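Local coordinates for protein transcriptional regulator (GntR family) (Enterococcus faecalis, PDB 3DDV) that probably regulates transcription as a GntR-family repressor or activator, its UTRA domain likely sensing a small-molecule effector that alters DNA binding, at residues Ile34-Arg39 against Phe50-Ile55; Asn70-Thr75 against Leu125-Val130. All blocks are in the same frame, centred on the assembly; numbering follows the deposited sequence.

Interaction 1: residues Ile34-Arg39 against Phe50-Ile55; sequences ILRMER and FEVASI
The guanidinium of Arg39 turns its edge to Glu51 OE2: NE lies 3.3 Å from Glu51 OE2 in a salt bridge whose oxygen sits near the guanidinium plane. The two flat groups stand almost perpendicular, at 88°, and NE comes to OE2 from above the carboxylate plane. Met37 CE covers one guanidinium face, 3.7 Å above its centre. The methionine reaches there because CG is tucked between the backbone N and the carbonyl carbon (chi1 72°), which also leaves CG 4.2 Å from Ala53 CB. At the opposite sheet face, Phe50 CZ rests 3.9 Å from Glu38 CG, obliquely to the ring, while Ser54 OG touches Ile34 CD1 and Arg36 CG. Beneath these side chains runs a regular antiparallel pairing. Leu35 with Ile55, Met37 with Ala53 and Arg39 with Glu51 are the hydrogen-bonded pairs, and Ala53 N to Met37 O measures 2.7 Å. The hairpin of strands 34-43 and 46-56 is thus held by its backbone as well as its side chains. Arg39 NH1 also bonds Thr69 O, and Ser54 OG bonds Glu22 of helix 20-26. Strand 8-16 pairs with the outer edge of 34-39, and strand 126-135 with that of 50-55.

Interaction 2: residues Asn70-Thr75 against Leu125-Val130; sequences NSFYKT and LPFEYV
Phe72 and Tyr73, in the first turn of helix 72-80, bring their ring edges to Phe127 and Glu128 of strand 126-135: helix 72-80 packed against the antiparallel sheet of the UTRA domain. The close-packed part lies around Phe72. The ring swings toward the strand because CG lies opposite the backbone N (chi1 -178°), which brings CZ to 3.9 Å from Phe127 CD1. The two phenylalanine rings are oblique, their planes 60° apart and centroids 6.0 Å apart, and Phe72 CZ comes in at the edge of the Phe127 ring. Phe127 is buried, stacked in turn on Phe121. Tyr73 makes the more open side. It is solvent exposed, and its ring edge meets that of Phe127, CE1 to CE1 at 3.7 Å. Its hydroxyl nevertheless reaches the buried carboxylate of Glu128, whose extended chain crosses the tyrosine at about a right angle. Ser119 OG also hydrogen-bonds Glu128 OE1, so that oxygen is held from both the helix and strand 111-121. The other carboxylate oxygen, OE2, lies 3.3 Å from Phe72 CE2, near the plane of that ring. Tyr73 OH donates to the syn lone pair of Glu128 OE1 over 2.6 Å.

From the N terminus, strand 8-16 and helix 20-26 come first, then interaction 1 closes the short hairpin between 34-39 and 50-55. Interaction 2 opens only after that, and its 70-75 helix start meets 125-130 across 49 intervening residues, a much longer loop that takes in strands 84-95 and 111-121. The two contacts therefore follow in series and neither nest nor cross. Space brings them together: strands 46-56 and 126-135 are neighbours in the sheet, where Ser54 O and Tyr129 N, 3.0 Å apart, probably hydrogen-bond. Ile55 bridges both contacts, packing on Phe72 and on Phe127 O. Together they join the hairpin, helix 72-80 and strand 126-135.

Interaction 1: residues Ile34-Arg39 against Phe50-Ile55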
loop_
_atom_site.group_PDB
_atom_site.type_symbol
_atom_site.label_atom_id
_atom_site.label_comp_id
_atom_site.label_asym_id
_atom_site.label_seq_id
_atom_site.Cartn_x
_atom_site.Cartn_y
_atom_site.Cartn_z
ATOM N N ILE B 34 28.102 -0.083 27.431
ATOM C CA ILE B 34 26.663 -0.247 27.538
ATOM C C ILE B 34 26.413 -1.367 28.550
ATOM O O ILE B 34 27.283 -2.183 28.821
ATOM C CB ILE B 34 26.060 -0.661 26.208
ATOM C CG1 ILE B 34 26.688 -1.993 25.736
ATOM C CG2 ILE B 34 26.258 0.446 25.173
ATOM C CD1 ILE B 34 25.727 -3.032 25.106
ATOM N N LEU B 35 25.231 -1.366 29.140
ATOM C CA LEU B 35 24.764 -2.454 29.978
ATOM C C LEU B 35 23.913 -3.311 29.086
ATOM O O LEU B 35 23.041 -2.814 28.405
ATOM C CB LEU B 35 23.910 -1.929 31.125
ATOM C CG LEU B 35 23.408 -3.014 32.073
ATOM C CD1 LEU B 35 24.634 -3.689 32.757
ATOM C CD2 LEU B 35 22.433 -2.449 33.107
ATOM N N ARG B 36 24.171 -4.599 29.063
ATOM C CA ARG B 36 23.429 -5.440 28.179
ATOM C C ARG B 36 22.771 -6.453 29.012
ATOM O O ARG B 36 23.430 -7.101 29.826
ATOM C CB ARG B 36 24.365 -6.149 27.259
ATOM C CG ARG B 36 23.667 -6.611 26.026
ATOM C CD ARG B 36 23.995 -8.023 25.671
ATOM N NE ARG B 36 23.802 -8.150 24.263
ATOM C CZ ARG B 36 24.645 -7.673 23.353
ATOM N NH1 ARG B 36 25.814 -7.068 23.720
ATOM N NH2 ARG B 36 24.327 -7.830 22.051
ATOM N N MET B 37 21.468 -6.561 28.866
ATOM C CA MET B 37 20.681 -7.479 29.688
ATOM C C MET B 37 19.641 -8.206 28.859
ATOM O O MET B 37 19.103 -7.673 27.875
ATOM C CB MET B 37 20.075 -6.783 30.898
ATOM C CG MET B 37 18.933 -5.819 30.688
ATOM S SD MET B 37 18.086 -5.475 32.264
ATOM C CE MET B 37 17.065 -6.946 32.454
ATOM N N GLU B 38 19.465 -9.473 29.203
ATOM C CA GLU B 38 18.595 -10.391 28.482
ATOM C C GLU B 38 17.612 -10.917 29.474
ATOM O O GLU B 38 18.000 -11.229 30.600
ATOM C CB GLU B 38 19.380 -11.570 27.973
ATOM C CG GLU B 38 20.163 -11.242 26.769
ATOM C CD GLU B 38 21.088 -12.331 26.336
ATOM O OE1 GLU B 38 21.090 -13.439 26.922
ATOM O OE2 GLU B 38 21.829 -12.042 25.399
ATOM N N ARG B 39 16.372 -11.088 29.054
ATOM C CA ARG B 39 15.307 -11.301 30.002
ATOM C C ARG B 39 14.144 -12.067 29.356
ATOM O O ARG B 39 13.782 -11.782 28.233
ATOM C CB ARG B 39 14.886 -9.910 30.447
ATOM C CG ARG B 39 13.848 -9.822 31.494
ATOM C CD ARG B 39 12.731 -8.792 31.115
ATOM N NE ARG B 39 13.179 -7.390 31.160
ATOM C CZ ARG B 39 13.288 -6.657 32.276
ATOM N NH1 ARG B 39 12.997 -7.163 33.477
ATOM N NH2 ARG B 39 13.706 -5.395 32.176
ATOM N N PHE B 50 11.172 -12.853 24.986
ATOM C CA PHE B 50 12.593 -12.729 25.303
ATOM C C PHE B 50 13.050 -11.385 24.791
ATOM O O PHE B 50 12.814 -11.033 23.617
ATOM C CB PHE B 50 13.360 -13.802 24.566
ATOM C CG PHE B 50 14.821 -13.709 24.739
ATOM C CD1 PHE B 50 15.436 -14.345 25.785
ATOM C CD2 PHE B 50 15.586 -13.003 23.853
ATOM C CE1 PHE B 50 16.783 -14.280 25.958
ATOM C CE2 PHE B 50 16.919 -12.923 24.037
ATOM C CZ PHE B 50 17.521 -13.569 25.091
ATOM N N GLU B 51 13.709 -10.641 25.648
ATOM C CA GLU B 51 14.109 -9.291 25.328
ATOM C C GLU B 51 15.605 -9.071 25.577
ATOM O O GLU B 51 16.104 -9.366 26.641
ATOM C CB GLU B 51 13.249 -8.371 26.208
ATOM C CG GLU B 51 13.687 -6.925 26.341
ATOM C CD GLU B 51 12.762 -6.118 27.227
ATOM O OE1 GLU B 51 11.593 -5.855 26.752
ATOM O OE2 GLU B 51 13.222 -5.734 28.342
ATOM N N VAL B 52 16.303 -8.528 24.602
ATOM C CA VAL B 52 17.650 -8.016 24.821
ATOM C C VAL B 52 17.563 -6.500 24.957
ATOM O O VAL B 52 17.022 -5.822 24.093
ATOM C CB VAL B 52 18.610 -8.343 23.631
ATOM C CG1 VAL B 52 20.034 -7.974 23.984
ATOM C CG2 VAL B 52 18.505 -9.762 23.322
ATOM N N ALA B 53 18.149 -5.961 26.003
ATOM C CA ALA B 53 18.148 -4.531 26.154
ATOM C C ALA B 53 19.574 -4.017 26.359
ATOM O O ALA B 53 20.352 -4.581 27.121
ATOM C CB ALA B 53 17.241 -4.136 27.289
ATOM N N SER B 54 19.898 -2.941 25.656
ATOM C CA SER B 54 21.184 -2.304 25.800
ATOM C C SER B 54 21.024 -0.834 26.198
ATOM O O SER B 54 20.367 -0.083 25.521
ATOM C CB SER B 54 22.000 -2.437 24.512
ATOM O OG SER B 54 22.543 -3.744 24.375
ATOM N N ILE B 55 21.645 -0.445 27.304
ATOM C CA ILE B 55 21.545 0.902 27.859
ATOM C C ILE B 55 22.977 1.459 27.981
ATOM O O ILE B 55 23.863 0.753 28.388
ATOM C CB ILE B 55 20.907 0.840 29.260
ATOM C CG1 ILE B 55 19.535 0.192 29.159
ATOM C CG2 ILE B 55 20.826 2.226 29.897
ATOM C CD1 ILE B 55 19.216 -0.707 30.263
#

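Interaction 2: residues Asn70-Thr75 against Leu125-Val130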
loop_
_atom_site.group_PDB
_atom_site.type_symbol
_atom_site.label_atom_id
_atom_site.label_comp_id
_atom_site.label_asym_id
_atom_site.label_seq_id
_atom_site.Cartn_x
_atom_site.Cartn_y
_atom_site.Cartn_z
ATOM N N ASN B 70 13.671 -3.828 37.249
ATOM C CA ASN B 70 12.213 -3.726 37.491
ATOM C C ASN B 70 11.612 -2.304 37.434
ATOM O O ASN B 70 10.400 -2.160 37.367
ATOM C CB ASN B 70 11.827 -4.331 38.859
ATOM C CG ASN B 70 12.658 -5.564 39.228
ATOM O OD1 ASN B 70 13.539 -5.497 40.106
ATOM N ND2 ASN B 70 12.408 -6.682 38.535
ATOM N N SER B 71 12.421 -1.256 37.486
ATOM C CA SER B 71 11.876 0.089 37.680
ATOM C C SER B 71 12.563 1.064 36.753
ATOM O O SER B 71 12.846 2.219 37.116
ATOM C CB SER B 71 12.127 0.511 39.131
ATOM O OG SER B 71 11.835 -0.546 40.025
ATOM N N PHE B 72 12.864 0.592 35.553
ATOM C CA PHE B 72 13.816 1.311 34.723
ATOM C C PHE B 72 13.316 2.711 34.409
ATOM O O PHE B 72 14.009 3.706 34.645
ATOM C CB PHE B 72 14.105 0.539 33.437
ATOM C CG PHE B 72 15.112 1.200 32.558
ATOM C CD1 PHE B 72 16.234 1.829 33.106
ATOM C CD2 PHE B 72 14.954 1.185 31.184
ATOM C CE1 PHE B 72 17.168 2.436 32.304
ATOM C CE2 PHE B 72 15.893 1.789 30.371
ATOM C CZ PHE B 72 17.005 2.415 30.937
ATOM N N TYR B 73 12.089 2.777 33.917
ATOM C CA TYR B 73 11.528 4.046 33.520
ATOM C C TYR B 73 11.336 4.967 34.722
ATOM O O TYR B 73 11.875 6.087 34.726
ATOM C CB TYR B 73 10.247 3.802 32.753
ATOM C CG TYR B 73 10.448 3.247 31.367
ATOM C CD1 TYR B 73 11.660 3.411 30.684
ATOM C CD2 TYR B 73 9.408 2.586 30.706
ATOM C CE1 TYR B 73 11.848 2.924 29.379
ATOM C CE2 TYR B 73 9.587 2.087 29.395
ATOM C CZ TYR B 73 10.827 2.269 28.738
ATOM O OH TYR B 73 11.041 1.795 27.448
ATOM N N LYS B 74 10.603 4.470 35.729
ATOM C CA LYS B 74 10.509 5.111 37.058
ATOM C C LYS B 74 11.866 5.643 37.520
ATOM O O LYS B 74 12.047 6.836 37.780
ATOM C CB LYS B 74 9.990 4.131 38.162
ATOM C CG LYS B 74 8.632 3.377 37.892
ATOM C CD LYS B 74 7.360 4.259 38.077
ATOM C CE LYS B 74 6.291 4.124 36.933
ATOM N NZ LYS B 74 5.332 2.967 37.080
ATOM N N THR B 75 12.833 4.749 37.639
ATOM C CA THR B 75 14.103 5.120 38.231
ATOM C C THR B 75 14.747 6.205 37.435
ATOM O O THR B 75 15.330 7.106 37.989
ATOM C CB THR B 75 15.044 3.908 38.320
ATOM O OG1 THR B 75 14.363 2.859 39.037
ATOM C CG2 THR B 75 16.397 4.270 38.998
ATOM N N LEU B 125 18.595 12.387 23.234
ATOM C CA LEU B 125 19.619 11.357 23.576
ATOM C C LEU B 125 18.988 9.961 23.704
ATOM O O LEU B 125 18.056 9.777 24.501
ATOM C CB LEU B 125 20.272 11.684 24.920
ATOM C CG LEU B 125 21.428 10.800 25.430
ATOM C CD1 LEU B 125 22.672 11.036 24.610
ATOM C CD2 LEU B 125 21.676 11.019 26.975
ATOM N N PRO B 126 19.478 8.982 22.916
ATOM C CA PRO B 126 19.078 7.586 23.097
ATOM C C PRO B 126 19.395 7.065 24.487
ATOM O O PRO B 126 20.468 7.352 25.031
ATOM C CB PRO B 126 19.941 6.836 22.095
ATOM C CG PRO B 126 20.414 7.870 21.100
ATOM C CD PRO B 126 20.413 9.177 21.793
ATOM N N PHE B 127 18.494 6.282 25.055
ATOM C CA PHE B 127 18.820 5.642 26.289
ATOM C C PHE B 127 18.507 4.156 26.318
ATOM O O PHE B 127 18.713 3.512 27.328
ATOM C CB PHE B 127 18.168 6.397 27.448
ATOM C CG PHE B 127 16.698 6.226 27.535
ATOM C CD1 PHE B 127 16.159 5.154 28.226
ATOM C CD2 PHE B 127 15.839 7.153 26.959
ATOM C CE1 PHE B 127 14.780 4.991 28.322
ATOM C CE2 PHE B 127 14.472 6.999 27.045
ATOM C CZ PHE B 127 13.922 5.913 27.723
ATOM N N GLU B 128 18.083 3.585 25.214
ATOM C CA GLU B 128 17.587 2.238 25.239
ATOM C C GLU B 128 17.613 1.687 23.819
ATOM O O GLU B 128 17.170 2.370 22.885
ATOM C CB GLU B 128 16.154 2.312 25.709
ATOM C CG GLU B 128 15.757 1.208 26.536
ATOM C CD GLU B 128 14.252 1.207 26.937
ATOM O OE1 GLU B 128 13.346 1.752 26.194
ATOM O OE2 GLU B 128 14.018 0.566 28.010
ATOM N N TYR B 129 18.121 0.476 23.626
ATOM C CA TYR B 129 17.914 -0.221 22.358
ATOM C C TYR B 129 17.404 -1.593 22.717
ATOM O O TYR B 129 18.097 -2.387 23.307
ATOM C CB TYR B 129 19.228 -0.320 21.594
ATOM C CG TYR B 129 19.142 -1.136 20.340
ATOM C CD1 TYR B 129 18.012 -1.115 19.562
ATOM C CD2 TYR B 129 20.210 -1.898 19.909
ATOM C CE1 TYR B 129 17.928 -1.847 18.400
ATOM C CE2 TYR B 129 20.139 -2.620 18.718
ATOM C CZ TYR B 129 18.980 -2.592 17.984
ATOM O OH TYR B 129 18.854 -3.319 16.827
ATOM N N VAL B 130 16.166 -1.868 22.414
ATOM C CA VAL B 130 15.506 -3.024 23.012
ATOM C C VAL B 130 14.989 -3.889 21.898
ATOM O O VAL B 130 14.443 -3.392 20.905
ATOM C CB VAL B 130 14.367 -2.593 24.008
ATOM C CG1 VAL B 130 13.768 -3.800 24.721
ATOM C CG2 VAL B 130 14.925 -1.571 25.017
#